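Local coordinates for protein amphiphysin (Drosophila melanogaster, PDB 1URU) that probably senses and binds curved membranes during endocytosis, as a crescent-shaped dimer of its coiled-coil BAR domain, at residues D40-N45 with E192-Y197; N62-V67 with H111-Q116; Q88-D93 with D234-E239; E136-K141 with R180-L185. All coordinates share one frame; numbering follows the deposited sequence.

Contact 1: D40-N45 with E192-Y197; sequences DDHLNN and ELPALY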
# COMPACT_ATOMS: atom_id res chain seq x y z
N ASP A 40 -2.35 -30.52 -30.29
CA ASP A 40 -2.47 -29.09 -30.50
C ASP A 40 -3.37 -28.47 -29.47
O ASP A 40 -3.08 -27.40 -28.99
CB ASP A 40 -3.07 -28.81 -31.87
CG ASP A 40 -2.02 -28.49 -32.90
OD1 ASP A 40 -1.87 -27.27 -33.21
OD2 ASP A 40 -1.29 -29.36 -33.43
N ASP A 41 -4.48 -29.13 -29.17
CA ASP A 41 -5.42 -28.62 -28.18
C ASP A 41 -4.76 -28.58 -26.82
O ASP A 41 -4.99 -27.64 -26.07
CB ASP A 41 -6.69 -29.48 -28.13
CG ASP A 41 -7.63 -29.21 -29.30
OD1 ASP A 41 -7.34 -28.33 -30.13
OD2 ASP A 41 -8.68 -29.85 -29.49
N HIS A 42 -3.94 -29.58 -26.52
CA HIS A 42 -3.16 -29.60 -25.28
C HIS A 42 -2.19 -28.43 -25.21
O HIS A 42 -1.95 -27.88 -24.13
CB HIS A 42 -2.34 -30.88 -25.16
CG HIS A 42 -3.14 -32.09 -24.81
ND1 HIS A 42 -3.82 -32.21 -23.63
CD2 HIS A 42 -3.34 -33.24 -25.49
CE1 HIS A 42 -4.42 -33.39 -23.58
NE2 HIS A 42 -4.14 -34.04 -24.70
N LEU A 43 -1.62 -28.07 -26.35
CA LEU A 43 -0.77 -26.90 -26.47
C LEU A 43 -1.49 -25.60 -26.19
O LEU A 43 -0.92 -24.74 -25.56
CB LEU A 43 -0.17 -26.81 -27.88
CG LEU A 43 0.97 -27.74 -28.24
CD1 LEU A 43 1.62 -27.23 -29.52
CD2 LEU A 43 2.00 -27.81 -27.13
N ASN A 44 -2.72 -25.44 -26.69
CA ASN A 44 -3.45 -24.19 -26.51
C ASN A 44 -3.73 -24.01 -25.06
O ASN A 44 -3.65 -22.90 -24.55
CB ASN A 44 -4.75 -24.16 -27.28
CG ASN A 44 -4.54 -24.07 -28.78
OD1 ASN A 44 -3.40 -24.06 -29.27
ND2 ASN A 44 -5.64 -24.04 -29.51
N ASN A 45 -4.04 -25.11 -24.39
CA ASN A 45 -4.36 -25.14 -22.98
C ASN A 45 -3.15 -24.82 -22.12
O ASN A 45 -3.30 -24.28 -21.06
CB ASN A 45 -4.85 -26.53 -22.57
CG ASN A 45 -6.27 -26.81 -23.01
OD1 ASN A 45 -6.97 -25.94 -23.54
ND2 ASN A 45 -6.70 -28.06 -22.82
N GLU A 192 1.98 -35.91 -20.22
CA GLU A 192 2.51 -34.93 -19.29
C GLU A 192 1.74 -33.60 -19.34
O GLU A 192 1.50 -32.98 -18.32
CB GLU A 192 4.02 -34.70 -19.50
CG GLU A 192 4.89 -35.71 -18.77
CD GLU A 192 6.36 -35.62 -19.17
OE1 GLU A 192 6.88 -34.49 -19.34
OE2 GLU A 192 7.00 -36.68 -19.31
N LEU A 193 1.36 -33.18 -20.55
CA LEU A 193 0.69 -31.91 -20.74
C LEU A 193 -0.66 -31.83 -20.06
O LEU A 193 -0.88 -30.92 -19.29
CB LEU A 193 0.56 -31.58 -22.24
CG LEU A 193 1.86 -31.18 -22.93
CD1 LEU A 193 1.73 -31.28 -24.44
CD2 LEU A 193 2.31 -29.78 -22.50
N PRO A 194 -1.60 -32.73 -20.35
CA PRO A 194 -2.89 -32.74 -19.64
C PRO A 194 -2.78 -32.95 -18.14
O PRO A 194 -3.58 -32.42 -17.40
CB PRO A 194 -3.65 -33.92 -20.28
CG PRO A 194 -2.63 -34.71 -20.95
CD PRO A 194 -1.55 -33.78 -21.39
N ALA A 195 -1.83 -33.76 -17.72
CA ALA A 195 -1.51 -33.95 -16.32
C ALA A 195 -1.24 -32.62 -15.66
O ALA A 195 -1.79 -32.36 -14.61
CB ALA A 195 -0.28 -34.88 -16.18
N LEU A 196 -0.41 -31.78 -16.29
CA LEU A 196 -0.04 -30.45 -15.79
C LEU A 196 -1.21 -29.49 -15.81
O LEU A 196 -1.37 -28.66 -14.91
CB LEU A 196 1.10 -29.84 -16.64
CG LEU A 196 1.60 -28.38 -16.42
CD1 LEU A 196 1.95 -28.04 -14.96
CD2 LEU A 196 2.81 -28.12 -17.31
N TYR A 197 -2.02 -29.60 -16.85
CA TYR A 197 -3.22 -28.80 -16.97
C TYR A 197 -4.20 -29.07 -15.84
O TYR A 197 -4.85 -28.16 -15.34
CB TYR A 197 -3.90 -29.07 -18.32
CG TYR A 197 -4.96 -28.07 -18.65
CD1 TYR A 197 -4.65 -26.70 -18.73
CD2 TYR A 197 -6.28 -28.45 -18.84
CE1 TYR A 197 -5.63 -25.75 -19.00
CE2 TYR A 197 -7.27 -27.51 -19.12
CZ TYR A 197 -6.94 -26.16 -19.20
OH TYR A 197 -7.90 -25.22 -19.47
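H42 gives up the most surface in this contact, and it does so by laying its imidazole against the pyrrolidine ring of P194. The proline CD sits over one face of the imidazole, 3.9 Å from the H42 ring centroid, shifted toward the rim; this is a CH-pi contact. At the rim itself, H42 CE1 lies 3.4 Å from P194 CB. Behind the ring, H42 CB rests on L193 CD1 at 4.2 Å, where the leucine also meets the end of L43.

One turn further on, N45 and Y197 form a stacked pair. The carboxamide plane of N45 is tilted only 14° from the phenol ring and stacks on it. N45 CB stands 3.9 Å from the Y197 ring centroid, over the face, while ND2 reaches across to Y197 CE2 at 3.8 Å. Y197 holds CG anti to its own N (chi1 -167°), which swings the ring toward helix 35-84.

The two segments belong to the first and third long helices of the BAR-domain coiled coil, running in roughly the same direction with axes 9.6 Å apart and 35° between them. P194 cannot donate a backbone N-H, and helix 172-239 is kinked there, consistent with the bent helices that give BAR dimers their crescent shape. L193 also packs on M131 of helix 92-156 and on F39. R200 makes a cation-pi contact with Y197, and Y197 also packs on E86 of the second subunit.

Contact 2: N62-V67 with H111-Q116; sequences NYIRCV and HKLGDQ
L113 points at segment 62-67 of helix 35-84 and is met there by three side chains, each turned differently. V67 faces it end-on: the two branched side chains reach toward each other, with V67 CG2 3.9 Å from L113 CD1. Y63 comes in at about a right angle to the leucine, so that L113 CD1 approaches the ring obliquely at CE2, 3.8 Å away. I64 runs past L113 in the opposite sense, and its CD1 methyl settles beside the base of the leucine, 3.4 Å from L113 CB. From the same place I64 CD1 lies 3.5 Å from G114 N, so the methyl also lies against the backbone at G114.

This is an antiparallel helix pair of the BAR coiled coil, between the first two long helices of the subunit; the local axes come within 10.2 Å and their directions differ by 152°. The second helix carries a wider pi-type turn at 113-116, just where L113 and G114 make the contact.

Within segment 62-67, V67 CG2 sits over the centre of the Y63 ring, 3.6 Å above the ring plane, covering one face of the phenol. With CG anti to its backbone N (chi1 -177°), Y63 carries that ring out to L113, and its OH continues to a weak hydrogen bond with E215. L211 of helix 172-239 packs on L113, while F109 touches both Y63 and V67. On the dimer side, Y63 packs on L77 of the second subunit.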
# COMPACT_ATOMS: atom_id res chain seq x y z
N ASN A 62 3.60 -7.34 -7.73
CA ASN A 62 3.26 -5.93 -7.67
C ASN A 62 2.53 -5.64 -6.35
O ASN A 62 2.81 -4.66 -5.70
CB ASN A 62 2.44 -5.53 -8.89
CG ASN A 62 2.08 -4.06 -8.89
OD1 ASN A 62 2.96 -3.20 -8.85
ND2 ASN A 62 0.78 -3.76 -8.90
N TYR A 63 1.64 -6.55 -5.94
CA TYR A 63 0.89 -6.44 -4.70
C TYR A 63 1.80 -6.45 -3.50
O TYR A 63 1.64 -5.65 -2.59
CB TYR A 63 -0.08 -7.58 -4.58
CG TYR A 63 -0.98 -7.55 -3.38
CD1 TYR A 63 -1.91 -6.53 -3.21
CD2 TYR A 63 -0.94 -8.57 -2.42
CE1 TYR A 63 -2.78 -6.51 -2.11
CE2 TYR A 63 -1.80 -8.55 -1.31
CZ TYR A 63 -2.73 -7.51 -1.18
OH TYR A 63 -3.58 -7.47 -0.13
N ILE A 64 2.79 -7.33 -3.50
CA ILE A 64 3.67 -7.45 -2.36
C ILE A 64 4.45 -6.15 -2.10
O ILE A 64 4.46 -5.65 -0.98
CB ILE A 64 4.69 -8.56 -2.56
CG1 ILE A 64 3.99 -9.90 -2.78
CG2 ILE A 64 5.68 -8.57 -1.39
CD1 ILE A 64 4.19 -10.89 -1.67
N ARG A 65 5.13 -5.62 -3.11
CA ARG A 65 5.85 -4.38 -2.85
C ARG A 65 4.89 -3.22 -2.57
O ARG A 65 5.23 -2.30 -1.84
CB ARG A 65 6.89 -4.05 -3.95
CG ARG A 65 6.33 -3.73 -5.29
CD ARG A 65 7.10 -2.64 -6.06
NE ARG A 65 6.16 -2.04 -7.02
CZ ARG A 65 5.62 -0.84 -6.92
NH1 ARG A 65 5.94 0.00 -5.94
NH2 ARG A 65 4.74 -0.48 -7.85
N CYS A 66 3.67 -3.26 -3.09
CA CYS A 66 2.74 -2.21 -2.75
C CYS A 66 2.32 -2.31 -1.28
O CYS A 66 2.15 -1.29 -0.62
CB CYS A 66 1.55 -2.18 -3.70
SG CYS A 66 2.03 -1.40 -5.26
N VAL A 67 2.23 -3.54 -0.79
CA VAL A 67 1.95 -3.85 0.61
C VAL A 67 3.12 -3.42 1.51
O VAL A 67 2.92 -2.74 2.52
CB VAL A 67 1.74 -5.40 0.81
CG1 VAL A 67 1.68 -5.73 2.28
CG2 VAL A 67 0.48 -5.92 0.06
N HIS A 111 5.31 -11.25 5.53
CA HIS A 111 6.15 -12.46 5.56
C HIS A 111 5.37 -13.57 4.88
O HIS A 111 5.84 -14.19 3.92
CB HIS A 111 6.54 -12.82 7.03
CG HIS A 111 7.08 -14.21 7.23
ND1 HIS A 111 8.39 -14.58 6.96
CD2 HIS A 111 6.49 -15.32 7.76
CE1 HIS A 111 8.57 -15.85 7.27
NE2 HIS A 111 7.44 -16.33 7.75
N LYS A 112 4.14 -13.76 5.35
CA LYS A 112 3.27 -14.78 4.83
C LYS A 112 3.03 -14.60 3.32
O LYS A 112 2.93 -15.58 2.60
CB LYS A 112 1.95 -14.80 5.60
CG LYS A 112 2.02 -15.21 7.07
CD LYS A 112 0.61 -15.27 7.65
CE LYS A 112 0.52 -15.56 9.15
NZ LYS A 112 -0.61 -14.74 9.80
N LEU A 113 2.98 -13.35 2.83
CA LEU A 113 2.73 -13.10 1.41
C LEU A 113 3.96 -13.49 0.58
O LEU A 113 3.85 -14.24 -0.38
CB LEU A 113 2.35 -11.64 1.11
CG LEU A 113 1.01 -11.06 1.56
CD1 LEU A 113 0.93 -9.63 1.16
CD2 LEU A 113 -0.16 -11.80 0.99
N GLY A 114 5.12 -12.98 0.96
CA GLY A 114 6.35 -13.23 0.22
C GLY A 114 7.00 -14.58 0.43
O GLY A 114 8.01 -14.89 -0.22
N ASP A 115 6.44 -15.39 1.34
CA ASP A 115 7.00 -16.69 1.68
C ASP A 115 5.98 -17.79 1.44
O ASP A 115 6.07 -18.50 0.44
CB ASP A 115 7.48 -16.70 3.13
CG ASP A 115 8.06 -18.04 3.55
OD1 ASP A 115 8.61 -18.14 4.67
OD2 ASP A 115 8.03 -19.05 2.83
N GLN A 116 5.01 -17.94 2.34
CA GLN A 116 3.99 -18.99 2.22
C GLN A 116 3.19 -18.91 0.91
O GLN A 116 2.96 -19.92 0.28
CB GLN A 116 3.04 -18.98 3.43
CG GLN A 116 3.53 -19.74 4.67
CD GLN A 116 4.74 -19.07 5.36
OE1 GLN A 116 4.63 -17.97 5.89
NE2 GLN A 116 5.88 -19.74 5.32

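Contact 3: Q88-D93 with D234-E239; sequences QWSGYD and DKLATE
K235 is the first residue of helix segment 234-239 to meet the loop, and it does so lightly: its CB comes within 4.5 Å of S90 OG, while the rest of the lysine chain leads away. L236 follows and carries the apolar part. With CG anti to its backbone N (chi1 179°), it brings both methyls to W89: CD2 lies 3.8 Å from W89 CE3, approaching the indole obliquely, and CD1 is 4.1 Å from W89 CB. The two side chains cross at a slant, and Y85 touches L236 as well as meeting the indole with its own ring. A237 turns elsewhere, toward V205 of the second subunit, which also packs on L236.

T238 takes no direct part, but its OG1 donates a 3.1 Å hydrogen bond back to K235 O from above the carbonyl plane. The same oxygen accepts from E239 N, and both donors come from one face. E239 completes the segment with an extended side chain that reaches over S90, bringing OE1 3.4 Å from S90 CB; S90 is thus covered by K235, L236 and E239 together.

Opposite the helix, W89 to Y92 form a type II beta turn, with S90 and G91 at its corners. G91 has the positive phi this turn requires at its third position and is also the N-cap of helix 92-156. The contact thus packs the end of helix 172-239 against the link between the first two helices, at the end of the three-helix BAR coiled coil that packs on the second subunit, away from the tip formed by the link between the second and third helices.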
# COMPACT_ATOMS: atom_id res chain seq x y z
N GLN A 88 1.45 12.68 29.06
CA GLN A 88 0.58 13.05 30.16
C GLN A 88 -0.93 12.86 29.87
O GLN A 88 -1.74 12.92 30.79
CB GLN A 88 0.89 14.49 30.60
CG GLN A 88 0.12 15.58 29.86
CD GLN A 88 0.87 16.20 28.70
OE1 GLN A 88 2.02 15.80 28.37
NE2 GLN A 88 0.24 17.20 28.07
N TRP A 89 -1.31 12.68 28.60
CA TRP A 89 -2.72 12.44 28.25
C TRP A 89 -3.08 11.01 28.57
O TRP A 89 -2.22 10.13 28.62
CB TRP A 89 -2.98 12.72 26.76
CG TRP A 89 -2.67 14.14 26.34
CD1 TRP A 89 -2.37 15.17 27.16
CD2 TRP A 89 -2.62 14.66 25.01
NE1 TRP A 89 -2.12 16.31 26.43
CE2 TRP A 89 -2.27 16.02 25.10
CE3 TRP A 89 -2.81 14.11 23.74
CZ2 TRP A 89 -2.13 16.84 23.98
CZ3 TRP A 89 -2.67 14.91 22.64
CH2 TRP A 89 -2.32 16.26 22.75
N SER A 90 -4.36 10.75 28.81
CA SER A 90 -4.79 9.39 29.07
C SER A 90 -4.69 8.56 27.77
O SER A 90 -4.79 9.09 26.67
CB SER A 90 -6.20 9.35 29.66
OG SER A 90 -7.20 9.28 28.66
N GLY A 91 -4.49 7.25 27.94
CA GLY A 91 -4.31 6.33 26.83
C GLY A 91 -2.93 6.35 26.18
O GLY A 91 -2.73 5.66 25.19
N TYR A 92 -1.97 7.10 26.69
CA TYR A 92 -0.73 7.26 25.95
C TYR A 92 0.08 5.95 25.86
O TYR A 92 0.59 5.62 24.80
CB TYR A 92 0.14 8.41 26.48
CG TYR A 92 1.49 8.45 25.81
CD1 TYR A 92 1.68 9.10 24.58
CD2 TYR A 92 2.59 7.81 26.37
CE1 TYR A 92 2.93 9.11 23.96
CE2 TYR A 92 3.84 7.82 25.77
CZ TYR A 92 4.00 8.46 24.57
OH TYR A 92 5.23 8.47 23.98
N ASP A 93 0.22 5.22 26.96
CA ASP A 93 1.05 4.01 26.94
C ASP A 93 0.31 2.93 26.17
O ASP A 93 0.93 2.13 25.44
CB ASP A 93 1.37 3.51 28.36
CG ASP A 93 2.13 4.52 29.21
OD1 ASP A 93 3.13 5.12 28.74
OD2 ASP A 93 1.79 4.75 30.38
N ASP A 234 -11.67 7.86 22.51
CA ASP A 234 -12.97 8.26 23.10
C ASP A 234 -12.81 8.71 24.54
O ASP A 234 -13.41 9.68 24.94
CB ASP A 234 -13.98 7.09 23.08
CG ASP A 234 -15.21 7.38 22.22
OD1 ASP A 234 -16.15 8.10 22.69
OD2 ASP A 234 -15.33 6.90 21.06
N LYS A 235 -12.02 7.96 25.31
CA LYS A 235 -11.75 8.25 26.71
C LYS A 235 -10.98 9.53 26.85
O LYS A 235 -11.20 10.25 27.82
CB LYS A 235 -10.94 7.14 27.39
CG LYS A 235 -11.76 5.91 27.77
CD LYS A 235 -10.88 4.83 28.44
CE LYS A 235 -11.15 3.40 27.90
NZ LYS A 235 -9.92 2.54 27.81
N LEU A 236 -10.06 9.83 25.93
CA LEU A 236 -9.39 11.13 25.97
C LEU A 236 -10.34 12.26 25.56
O LEU A 236 -10.26 13.36 26.08
CB LEU A 236 -8.14 11.14 25.08
CG LEU A 236 -7.42 12.49 25.08
CD1 LEU A 236 -7.05 12.93 26.48
CD2 LEU A 236 -6.19 12.44 24.20
N ALA A 237 -11.25 11.98 24.65
CA ALA A 237 -12.25 12.95 24.23
C ALA A 237 -13.26 13.24 25.34
O ALA A 237 -13.73 14.37 25.44
CB ALA A 237 -12.97 12.48 22.97
N THR A 238 -13.59 12.26 26.17
CA THR A 238 -14.56 12.48 27.24
C THR A 238 -13.90 13.22 28.40
O THR A 238 -14.45 14.20 28.90
CB THR A 238 -15.26 11.16 27.71
OG1 THR A 238 -14.29 10.16 28.08
CG2 THR A 238 -16.08 10.50 26.56
N GLU A 239 -12.70 12.78 28.80
CA GLU A 239 -11.98 13.37 29.93
C GLU A 239 -11.63 14.83 29.63
O GLU A 239 -12.05 15.74 30.35
CB GLU A 239 -10.72 12.55 30.28
CG GLU A 239 -9.63 13.30 31.08
CD GLU A 239 -8.30 12.56 31.10
OE1 GLU A 239 -8.31 11.34 31.41
OE2 GLU A 239 -7.24 13.18 30.79

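Contact 4: E136-K141 with R180-L185; sequences EKRNRK and RTYEIL
L185, which has the most area buried here, lays its CD1 methyl on the backbone of segment 136-141 of helix 92-156, 3.3 Å from R138 N. R138 CB adds a second approach to the same methyl, at 3.8 Å. Beside it R138 and Y182 fill the buried flank. The arginine chain bends at chi2 (-90°), passes along the edge of the phenol with CG 3.8 Å from Y182 CE1, and ends with its guanidinium under the hydroxyl. Y182 OH stands 3.0 Å above the guanidinium plane, toward its rim, and the two flat groups are 67° apart. From over the face the hydroxyl is badly placed to accept an N-H; the hydrogen-bonded partner of R138 NH2 is N186 OD1, with D36 a long, weak ion pair, while F39 makes a cation-pi contact with the arginine.

The other flank is looser and more open to solvent. K141 crosses T181 at about a right angle, touching with its methylene CD 3.6 Å from T181 CG2. K137 lies across L185 mainly with its aliphatic chain: CB and CG lie near L185 CD1, and the bends at chi3 and chi4 keep CE near the same methyl.

Helices 92-156 and 172-239 run antiparallel here, at 146° with axes 9.3 Å apart, a pairing of the second and third long helices as in the three-helix coiled coil of BAR domains.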
# COMPACT_ATOMS: atom_id res chain seq x y z
N GLU A 136 9.06 -27.78 -27.65
CA GLU A 136 9.86 -27.31 -28.79
C GLU A 136 10.86 -28.38 -29.21
O GLU A 136 11.26 -28.44 -30.36
CB GLU A 136 10.56 -25.97 -28.45
CG GLU A 136 9.61 -24.77 -28.50
CD GLU A 136 10.07 -23.53 -27.71
OE1 GLU A 136 10.56 -23.65 -26.57
OE2 GLU A 136 9.89 -22.41 -28.23
N LYS A 137 11.26 -29.25 -28.28
CA LYS A 137 12.06 -30.42 -28.64
C LYS A 137 11.23 -31.47 -29.38
O LYS A 137 11.72 -32.10 -30.28
CB LYS A 137 12.70 -31.05 -27.41
CG LYS A 137 13.86 -31.96 -27.75
CD LYS A 137 14.47 -32.61 -26.49
CE LYS A 137 14.90 -34.08 -26.74
NZ LYS A 137 14.77 -34.92 -25.51
N ARG A 138 9.97 -31.66 -29.02
CA ARG A 138 9.12 -32.60 -29.74
C ARG A 138 8.88 -32.09 -31.14
O ARG A 138 9.11 -32.82 -32.10
CB ARG A 138 7.79 -32.84 -29.01
CG ARG A 138 6.77 -33.69 -29.76
CD ARG A 138 5.82 -32.91 -30.66
NE ARG A 138 4.59 -33.64 -30.89
CZ ARG A 138 3.72 -33.41 -31.88
NH1 ARG A 138 3.93 -32.44 -32.76
NH2 ARG A 138 2.61 -34.15 -31.98
N ASN A 139 8.46 -30.83 -31.27
CA ASN A 139 8.18 -30.21 -32.57
C ASN A 139 9.42 -30.26 -33.47
O ASN A 139 9.31 -30.45 -34.67
CB ASN A 139 7.68 -28.76 -32.41
CG ASN A 139 6.37 -28.65 -31.59
OD1 ASN A 139 5.83 -29.65 -31.14
ND2 ASN A 139 5.88 -27.43 -31.38
N ARG A 140 10.60 -30.13 -32.89
CA ARG A 140 11.83 -30.15 -33.67
C ARG A 140 12.12 -31.57 -34.19
O ARG A 140 12.28 -31.79 -35.39
CB ARG A 140 12.96 -29.62 -32.78
CG ARG A 140 14.33 -29.46 -33.39
CD ARG A 140 15.34 -28.87 -32.40
NE ARG A 140 14.74 -27.76 -31.65
CZ ARG A 140 14.68 -27.64 -30.31
NH1 ARG A 140 15.20 -28.57 -29.50
NH2 ARG A 140 14.09 -26.57 -29.77
N LYS A 141 12.12 -32.53 -33.27
CA LYS A 141 12.30 -33.95 -33.58
C LYS A 141 11.28 -34.48 -34.62
O LYS A 141 11.55 -35.47 -35.32
CB LYS A 141 12.20 -34.81 -32.30
CG LYS A 141 13.13 -34.40 -31.13
CD LYS A 141 14.41 -35.23 -31.02
CE LYS A 141 15.69 -34.36 -31.06
NZ LYS A 141 16.76 -34.97 -31.91
N ARG A 180 12.16 -43.46 -33.21
CA ARG A 180 12.21 -43.93 -31.82
C ARG A 180 12.25 -42.71 -30.90
O ARG A 180 11.51 -42.62 -29.92
CB ARG A 180 13.44 -44.83 -31.59
CG ARG A 180 13.62 -45.40 -30.14
CD ARG A 180 13.14 -46.87 -29.94
NE ARG A 180 12.63 -47.19 -28.58
CZ ARG A 180 12.01 -48.34 -28.24
NH1 ARG A 180 11.81 -49.30 -29.15
NH2 ARG A 180 11.58 -48.53 -27.00
N THR A 181 13.09 -41.75 -31.25
CA THR A 181 13.35 -40.55 -30.45
C THR A 181 12.12 -39.62 -30.39
O THR A 181 11.83 -39.03 -29.36
CB THR A 181 14.64 -39.82 -30.99
OG1 THR A 181 15.32 -39.16 -29.93
CG2 THR A 181 14.33 -38.69 -31.98
N TYR A 182 11.40 -39.50 -31.50
CA TYR A 182 10.18 -38.70 -31.55
C TYR A 182 9.03 -39.38 -30.79
O TYR A 182 8.30 -38.72 -30.04
CB TYR A 182 9.74 -38.46 -33.00
CG TYR A 182 8.34 -37.91 -33.07
CD1 TYR A 182 8.06 -36.64 -32.60
CD2 TYR A 182 7.28 -38.68 -33.55
CE1 TYR A 182 6.78 -36.14 -32.64
CE2 TYR A 182 6.00 -38.18 -33.59
CZ TYR A 182 5.76 -36.91 -33.13
OH TYR A 182 4.51 -36.37 -33.14
N GLU A 183 8.87 -40.69 -31.01
CA GLU A 183 7.83 -41.53 -30.38
C GLU A 183 7.84 -41.33 -28.87
O GLU A 183 6.82 -41.01 -28.29
CB GLU A 183 8.05 -43.04 -30.69
CG GLU A 183 7.39 -43.63 -31.95
CD GLU A 183 7.75 -45.11 -32.18
OE1 GLU A 183 8.38 -45.72 -31.25
OE2 GLU A 183 7.42 -45.69 -33.26
N ILE A 184 9.00 -41.50 -28.24
CA ILE A 184 9.06 -41.41 -26.77
C ILE A 184 8.65 -40.02 -26.29
O ILE A 184 7.89 -39.90 -25.34
CB ILE A 184 10.44 -41.86 -26.18
CG1 ILE A 184 10.40 -41.85 -24.64
CG2 ILE A 184 11.57 -40.93 -26.60
CD1 ILE A 184 9.24 -42.68 -23.95
N LEU A 185 9.12 -38.98 -26.98
CA LEU A 185 8.81 -37.60 -26.61
C LEU A 185 7.33 -37.27 -26.79
O LEU A 185 6.69 -36.82 -25.86
CB LEU A 185 9.63 -36.62 -27.46
CG LEU A 185 10.78 -35.81 -26.85
CD1 LEU A 185 10.87 -34.49 -27.59
CD2 LEU A 185 10.63 -35.57 -25.35

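Strung along one elongated subunit, the four contacts tie its three long helices together in every pairing. Contact 1 joins helices 35-84 and 172-239, contact 2 joins 35-84 and 92-156, and contact 4 joins 92-156 and 172-239. Contacts 1 and 4 are neighbours, with centres 16 Å and nearest atoms about 5 Å apart, and F39 serves both, touching L193 and R138. Contact 3 lies at the other end, its centre 75 Å from that of contact 4, with contact 2 between, 36 Å from contact 3. Contacts 1, 2 and 3 also touch the second subunit, whereas contact 4 does not, which places it outside the dimer interface.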